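Local coordinates for metallo-beta-lactamase (Chryseobacterium indologenes, PDB 3L6N), which hydrolyses the beta-lactam ring of penicillins, cephalosporins and carbapenems, using zinc, and so confers resistance to these antibiotics, at residues H78-G83 / G156-K161; N13-Y18 / V146-Y151. One frame throughout, in Å; residues are numbered along the deposited sequence. Where two conformers were deposited one is given.

Contact 1 (78-83 with 156-161) is the metal-binding contact of the pair, whereas contact 2 (13-18 with 146-151) is apolar packing away from the active site. Their centres lie about 17 Å apart and their nearest atoms about 5 Å, without touching. They are joined through one sheet: strand 145-148, which supplies Phe148 to contact 2, runs antiparallel beside strand 153-157, whose end leads into the zinc ligand Cys158 of contact 1. Strand 15-24, on the other side of contact 2, belongs to the second sheet. Contact 2 thus packs the two sheets together, and contact 1 bridges loops of the chain through zinc.

Contact 1 (H78-G83 / G156-K161); sequences HDDRAG and GGCLVK. With ZN (zinc ion), chain C; ZN (zinc ion), chain B.
Asp80 and Cys158 meet through a shared zinc ion, which Asp80 OD2 binds at 2.0 Å and Cys158 SG at 2.2 Å; His200 and a water complete its ligands. The same water also binds the second zinc, held by His78 ND1 together with His76 and His139, and donates a hydrogen bond of 2.7 Å to Asp80 OD1. The two carboxylate oxygens thus divide their work, OD2 taking the metal and OD1 accepting a hydrogen bond from the bridging water.

No hydrogen bond links the two segments directly. Beside the zinc, Arg81 brings its guanidinium edge to Gly157, with NH1 3.5 Å from Gly157 CA, while Cys158 SG lies obliquely to the group, 3.6 Å from NH1. Bends at chi2 (-83°) and chi3 (79°) fold the Arg81 chain back, and NE donates to Asp80 O at 2.8 Å from above the carbonyl plane. Arg81 NH2 donates a hydrogen bond to Asn32 O, and NE forms a salt bridge with Asp46 OD2. Within the loop, His78 O accepts backbone hydrogen bonds from Arg81 N and Gly83 N.

The arrangement is the dinuclear zinc site of a class B beta-lactamase, with an Asp-Cys-His site beside a three-histidine site.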
loop_
_atom_site.group_PDB
_atom_site.type_symbol
_atom_site.label_atom_id
_atom_site.label_comp_id
_atom_site.label_asym_id
_atom_site.label_seq_id
_atom_site.Cartn_x
_atom_site.Cartn_y
_atom_site.Cartn_z
ATOM N N HIS A 78 2.079 -7.290 -6.485
ATOM C CA HIS A 78 0.785 -7.950 -6.641
ATOM C C HIS A 78 -0.326 -7.036 -7.153
ATOM O O HIS A 78 -0.220 -5.811 -7.109
ATOM C CB HIS A 78 0.359 -8.590 -5.319
ATOM C CG HIS A 78 1.123 -9.829 -4.968
ATOM N ND1 HIS A 78 1.169 -10.332 -3.684
ATOM C CD2 HIS A 78 1.854 -10.674 -5.734
ATOM C CE1 HIS A 78 1.886 -11.445 -3.684
ATOM N NE2 HIS A 78 2.324 -11.666 -4.908
ATOM N N ASP A 79 -1.395 -7.657 -7.642
ATOM C CA ASP A 79 -2.514 -6.930 -8.275
ATOM C C ASP A 79 -3.176 -5.868 -7.401
ATOM O O ASP A 79 -3.669 -4.862 -7.920
ATOM C CB ASP A 79 -3.602 -7.910 -8.701
ATOM C CG ASP A 79 -3.192 -8.806 -9.848
ATOM O OD1 ASP A 79 -3.966 -9.749 -10.121
ATOM O OD2 ASP A 79 -2.137 -8.601 -10.480
ATOM N N ASP A 80 -3.201 -6.102 -6.087
ATOM C CA ASP A 80 -3.807 -5.173 -5.128
ATOM C C ASP A 80 -2.839 -4.072 -4.700
ATOM O O ASP A 80 -3.161 -3.265 -3.831
ATOM C CB ASP A 80 -4.347 -5.925 -3.889
ATOM C CG ASP A 80 -3.267 -6.685 -3.136
ATOM O OD1 ASP A 80 -2.499 -7.432 -3.766
ATOM O OD2 ASP A 80 -3.199 -6.553 -1.885
ATOM N N ARG A 81 -1.678 -4.023 -5.348
ATOM C CA ARG A 81 -0.621 -3.099 -4.958
ATOM C C ARG A 81 -0.169 -2.311 -6.184
ATOM O O ARG A 81 -0.724 -1.252 -6.475
ATOM C CB ARG A 81 0.532 -3.858 -4.292
ATOM C CG ARG A 81 0.102 -4.744 -3.113
ATOM C CD ARG A 81 -0.026 -3.957 -1.814
ATOM N NE ARG A 81 -1.267 -3.195 -1.725
ATOM C CZ ARG A 81 -1.718 -2.642 -0.602
ATOM N NH1 ARG A 81 -1.022 -2.763 0.521
ATOM N NH2 ARG A 81 -2.848 -1.952 -0.603
ATOM N N ALA A 82 0.800 -2.838 -6.930
ATOM C CA ALA A 82 1.192 -2.215 -8.210
ATOM C C ALA A 82 0.056 -2.248 -9.231
ATOM O O ALA A 82 -0.122 -1.305 -10.008
ATOM C CB ALA A 82 2.426 -2.897 -8.791
ATOM N N GLY A 83 -0.701 -3.337 -9.238
ATOM C CA GLY A 83 -1.735 -3.522 -10.258
ATOM C C GLY A 83 -1.142 -3.419 -11.654
ATOM O O GLY A 83 -0.043 -3.931 -11.916
ATOM N N GLY A 156 1.569 -0.326 6.500
ATOM C CA GLY A 156 2.217 -1.632 6.658
ATOM C C GLY A 156 2.128 -2.503 5.426
ATOM O O GLY A 156 2.985 -3.383 5.195
ATOM N N GLY A 157 1.090 -2.266 4.622
ATOM C CA GLY A 157 0.798 -3.125 3.487
ATOM C C GLY A 157 0.581 -4.559 3.926
ATOM O O GLY A 157 0.264 -4.840 5.087
ATOM N N CYS A 158 0.812 -5.478 3.008
ATOM C CA CYS A 158 0.399 -6.847 3.230
ATOM C C CYS A 158 1.406 -7.616 4.099
ATOM O O CYS A 158 1.153 -8.754 4.498
ATOM C CB CYS A 158 0.089 -7.501 1.883
ATOM S SG CYS A 158 -0.944 -6.377 0.851
ATOM N N LEU A 159 2.520 -6.960 4.427
ATOM C CA LEU A 159 3.460 -7.450 5.444
ATOM C C LEU A 159 2.763 -7.523 6.812
ATOM O O LEU A 159 3.073 -8.392 7.634
ATOM C CB LEU A 159 4.669 -6.512 5.509
ATOM C CG LEU A 159 5.743 -6.753 6.580
ATOM C CD1 LEU A 159 6.453 -8.096 6.340
ATOM C CD2 LEU A 159 6.729 -5.601 6.572
ATOM N N VAL A 160 1.818 -6.614 7.042
ATOM C CA VAL A 160 1.070 -6.566 8.290
ATOM C C VAL A 160 -0.336 -7.114 8.096
ATOM O O VAL A 160 -1.127 -6.601 7.296
ATOM C CB VAL A 160 0.997 -5.131 8.853
ATOM C CG1 VAL A 160 0.217 -5.105 10.186
ATOM C CG2 VAL A 160 2.398 -4.560 9.041
ATOM N N LYS A 161 -0.640 -8.174 8.834
ATOM C CA LYS A 161 -1.984 -8.740 8.875
ATOM C C LYS A 161 -2.891 -7.950 9.813
ATOM O O LYS A 161 -2.426 -7.419 10.820
ATOM C CB LYS A 161 -1.933 -10.199 9.355
ATOM C CG LYS A 161 -1.030 -11.111 8.520
ATOM C CD LYS A 161 -1.476 -11.186 7.064
ATOM C CE LYS A 161 -2.873 -11.757 6.921
ATOM N NZ LYS A 161 -3.401 -11.639 5.529
HETATM ZN ZN ZN C . -2.168 -7.633 -0.483
HETATM ZN ZN ZN B . 0.627 -9.415 -1.979
HETATM O O HOH W 1 -1.178 -8.794 -1.899
#

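Contact 2 (N13-Y18 / V146-Y151); sequences NNLHIY and VWFPKY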
loop_
_atom_site.group_PDB
_atom_site.type_symbol
_atom_site.label_atom_id
_atom_site.label_comp_id
_atom_site.label_asym_id
_atom_site.label_seq_id
_atom_site.Cartn_x
_atom_site.Cartn_y
_atom_site.Cartn_z
ATOM N N ASN A 13 -5.993 16.111 7.714
ATOM C CA ASN A 13 -6.424 16.780 6.479
ATOM C C ASN A 13 -6.080 15.999 5.201
ATOM O O ASN A 13 -6.959 15.758 4.365
ATOM C CB ASN A 13 -5.869 18.218 6.409
ATOM C CG ASN A 13 -6.603 19.092 5.420
ATOM O OD1 ASN A 13 -7.809 18.935 5.194
ATOM N ND2 ASN A 13 -5.884 20.057 4.851
ATOM N N ASN A 14 -4.818 15.587 5.071
ATOM C CA ASN A 14 -4.292 15.182 3.770
ATOM C C ASN A 14 -4.015 13.699 3.563
ATOM O O ASN A 14 -3.981 13.245 2.406
ATOM C CB ASN A 14 -3.027 15.983 3.417
ATOM C CG ASN A 14 -3.342 17.396 2.950
ATOM O OD1 ASN A 14 -4.503 17.794 2.853
ATOM N ND2 ASN A 14 -2.291 18.174 2.679
ATOM N N LEU A 15 -3.803 12.956 4.651
ATOM C CA LEU A 15 -3.489 11.534 4.534
ATOM C C LEU A 15 -4.754 10.683 4.628
ATOM O O LEU A 15 -5.448 10.671 5.656
ATOM C CB LEU A 15 -2.459 11.098 5.586
ATOM C CG LEU A 15 -1.982 9.650 5.450
ATOM C CD1 LEU A 15 -1.259 9.431 4.111
ATOM C CD2 LEU A 15 -1.056 9.358 6.614
ATOM N N HIS A 16 -5.037 9.960 3.550
ATOM C CA HIS A 16 -6.271 9.179 3.459
ATOM C C HIS A 16 -6.019 7.692 3.353
ATOM O O HIS A 16 -5.132 7.256 2.615
ATOM C CB HIS A 16 -7.083 9.603 2.229
ATOM C CG HIS A 16 -7.630 11.001 2.292
ATOM N ND1 HIS A 16 -6.825 12.119 2.200
ATOM C CD2 HIS A 16 -8.900 11.461 2.399
ATOM C CE1 HIS A 16 -7.579 13.206 2.255
ATOM N NE2 HIS A 16 -8.842 12.835 2.372
ATOM N N ILE A 17 -6.818 6.916 4.086
ATOM C CA ILE A 17 -6.921 5.470 3.909
ATOM C C ILE A 17 -8.075 5.270 2.953
ATOM O O ILE A 17 -9.105 5.895 3.127
ATOM C CB ILE A 17 -7.283 4.769 5.233
ATOM C CG1 ILE A 17 -6.191 5.025 6.276
ATOM C CG2 ILE A 17 -7.517 3.263 5.008
ATOM C CD1 ILE A 17 -6.747 5.147 7.698
ATOM N N TYR A 18 -7.896 4.448 1.923
ATOM C CA TYR A 18 -9.034 4.075 1.081
ATOM C C TYR A 18 -9.130 2.566 0.908
ATOM O O TYR A 18 -8.120 1.867 0.825
ATOM C CB TYR A 18 -9.071 4.844 -0.253
ATOM C CG TYR A 18 -8.120 4.396 -1.345
ATOM C CD1 TYR A 18 -8.555 3.542 -2.365
ATOM C CD2 TYR A 18 -6.809 4.865 -1.399
ATOM C CE1 TYR A 18 -7.708 3.152 -3.395
ATOM C CE2 TYR A 18 -5.945 4.484 -2.436
ATOM C CZ TYR A 18 -6.404 3.625 -3.430
ATOM O OH TYR A 18 -5.573 3.221 -4.453
ATOM N N VAL A 146 5.484 2.210 4.142
ATOM C CA VAL A 146 5.589 3.646 3.922
ATOM C C VAL A 146 5.339 4.388 5.223
ATOM O O VAL A 146 4.285 4.242 5.852
ATOM C CB VAL A 146 4.619 4.165 2.821
ATOM C CG1 VAL A 146 4.946 5.617 2.483
ATOM C CG2 VAL A 146 4.726 3.300 1.554
ATOM N N TRP A 147 6.338 5.169 5.636
ATOM C CA TRP A 147 6.252 5.943 6.875
ATOM C C TRP A 147 5.930 7.397 6.568
ATOM O O TRP A 147 6.552 8.003 5.697
ATOM C CB TRP A 147 7.593 5.844 7.620
ATOM C CG TRP A 147 7.727 6.737 8.841
ATOM C CD1 TRP A 147 8.675 7.698 9.050
ATOM C CD2 TRP A 147 6.901 6.723 10.014
ATOM N NE1 TRP A 147 8.485 8.292 10.280
ATOM C CE2 TRP A 147 7.408 7.711 10.893
ATOM C CE3 TRP A 147 5.791 5.970 10.412
ATOM C CZ2 TRP A 147 6.831 7.971 12.141
ATOM C CZ3 TRP A 147 5.215 6.227 11.657
ATOM C CH2 TRP A 147 5.741 7.218 12.504
ATOM N N PHE A 148 4.949 7.940 7.288
ATOM C CA PHE A 148 4.507 9.321 7.121
ATOM C C PHE A 148 4.811 10.106 8.402
ATOM O O PHE A 148 3.981 10.151 9.311
ATOM C CB PHE A 148 3.004 9.350 6.817
ATOM C CG PHE A 148 2.637 8.660 5.525
ATOM C CD1 PHE A 148 2.229 7.328 5.524
ATOM C CD2 PHE A 148 2.709 9.345 4.317
ATOM C CE1 PHE A 148 1.891 6.686 4.326
ATOM C CE2 PHE A 148 2.381 8.713 3.103
ATOM C CZ PHE A 148 1.960 7.383 3.123
ATOM N N PRO A 149 6.013 10.715 8.475
ATOM C CA PRO A 149 6.501 11.253 9.755
ATOM C C PRO A 149 5.637 12.347 10.367
ATOM O O PRO A 149 5.518 12.408 11.597
ATOM C CB PRO A 149 7.900 11.777 9.416
ATOM C CG PRO A 149 7.952 11.921 7.949
ATOM C CD PRO A 149 7.017 10.849 7.408
ATOM N N LYS A 150 5.031 13.183 9.525
ATOM C CA LYS A 150 4.164 14.262 10.013
ATOM C C LYS A 150 2.786 13.785 10.489
ATOM O O LYS A 150 2.049 14.540 11.137
ATOM C CB LYS A 150 4.040 15.364 8.956
ATOM C CG LYS A 150 5.379 15.883 8.412
ATOM C CD LYS A 150 6.230 16.562 9.491
ATOM C CE LYS A 150 7.209 17.543 8.867
ATOM N NZ LYS A 150 7.901 18.378 9.895
ATOM N N TYR A 151 2.448 12.532 10.189
ATOM C CA TYR A 151 1.154 11.948 10.539
ATOM C C TYR A 151 1.246 10.845 11.585
ATOM O O TYR A 151 0.227 10.430 12.141
ATOM C CB TYR A 151 0.472 11.406 9.272
ATOM C CG TYR A 151 0.231 12.483 8.247
ATOM C CD1 TYR A 151 1.202 12.805 7.293
ATOM C CD2 TYR A 151 -0.963 13.194 8.241
ATOM C CE1 TYR A 151 0.986 13.811 6.355
ATOM C CE2 TYR A 151 -1.191 14.192 7.311
ATOM C CZ TYR A 151 -0.217 14.497 6.376
ATOM O OH TYR A 151 -0.448 15.497 5.465
#
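Leu15 reaches from strand 15-24 between two aromatic rings, Phe148 and Tyr151, and offers each a different part of its side chain. With CG anti to the backbone N (chi1 -175°), both methyls are carried to the aromatic rings. The CD1 branch stands over the face of Phe148, 3.8 Å from the ring centroid and 10° off the normal, a nearly central CH-pi contact. CD2 turns to the root of Tyr151, coming within 3.7 Å of Tyr151 CB, and also brushes the CG side of the Phe148 ring.

The Tyr151 ring meets Leu15 further back along the side chain. Leu15 CB lies over one face, 3.9 Å from the ring centroid and displaced toward the rim on the CD2 and CE2 side, making a second CH-pi contact. One leucine therefore packs against the faces of both rings, whose planes stand nearly perpendicular to each other: its CD1 methyl on Phe148 and its beta carbon on Tyr151, with CD2 in the angle between them. At the far end of the tyrosine, OH comes 3.3 Å from Asn14 CB, which approaches the ring obliquely.

The polar ends here find a common partner outside the two segments: Tyr151 OH and Asn14 ND2 each hydrogen-bond to the carboxylate of Glu128. Phe148 ends strand 145-148, and the chain turns there, Tyr151 N bonding back to Phe148 O at 3.0 Å, which brings Tyr151 to the same leucine.

Around this packing, Leu15 also touches Met34 of strand 27-38 and Val153 of strand 153-157. Phe148 meets Phe45 edge-to-face and touches Phe130 of strand 128-133. The contact thus lies between the two sheets of the metallo-beta-lactamase alpha-beta sandwich, joining strand 15-24 of one to the end of strand 145-148 in the other.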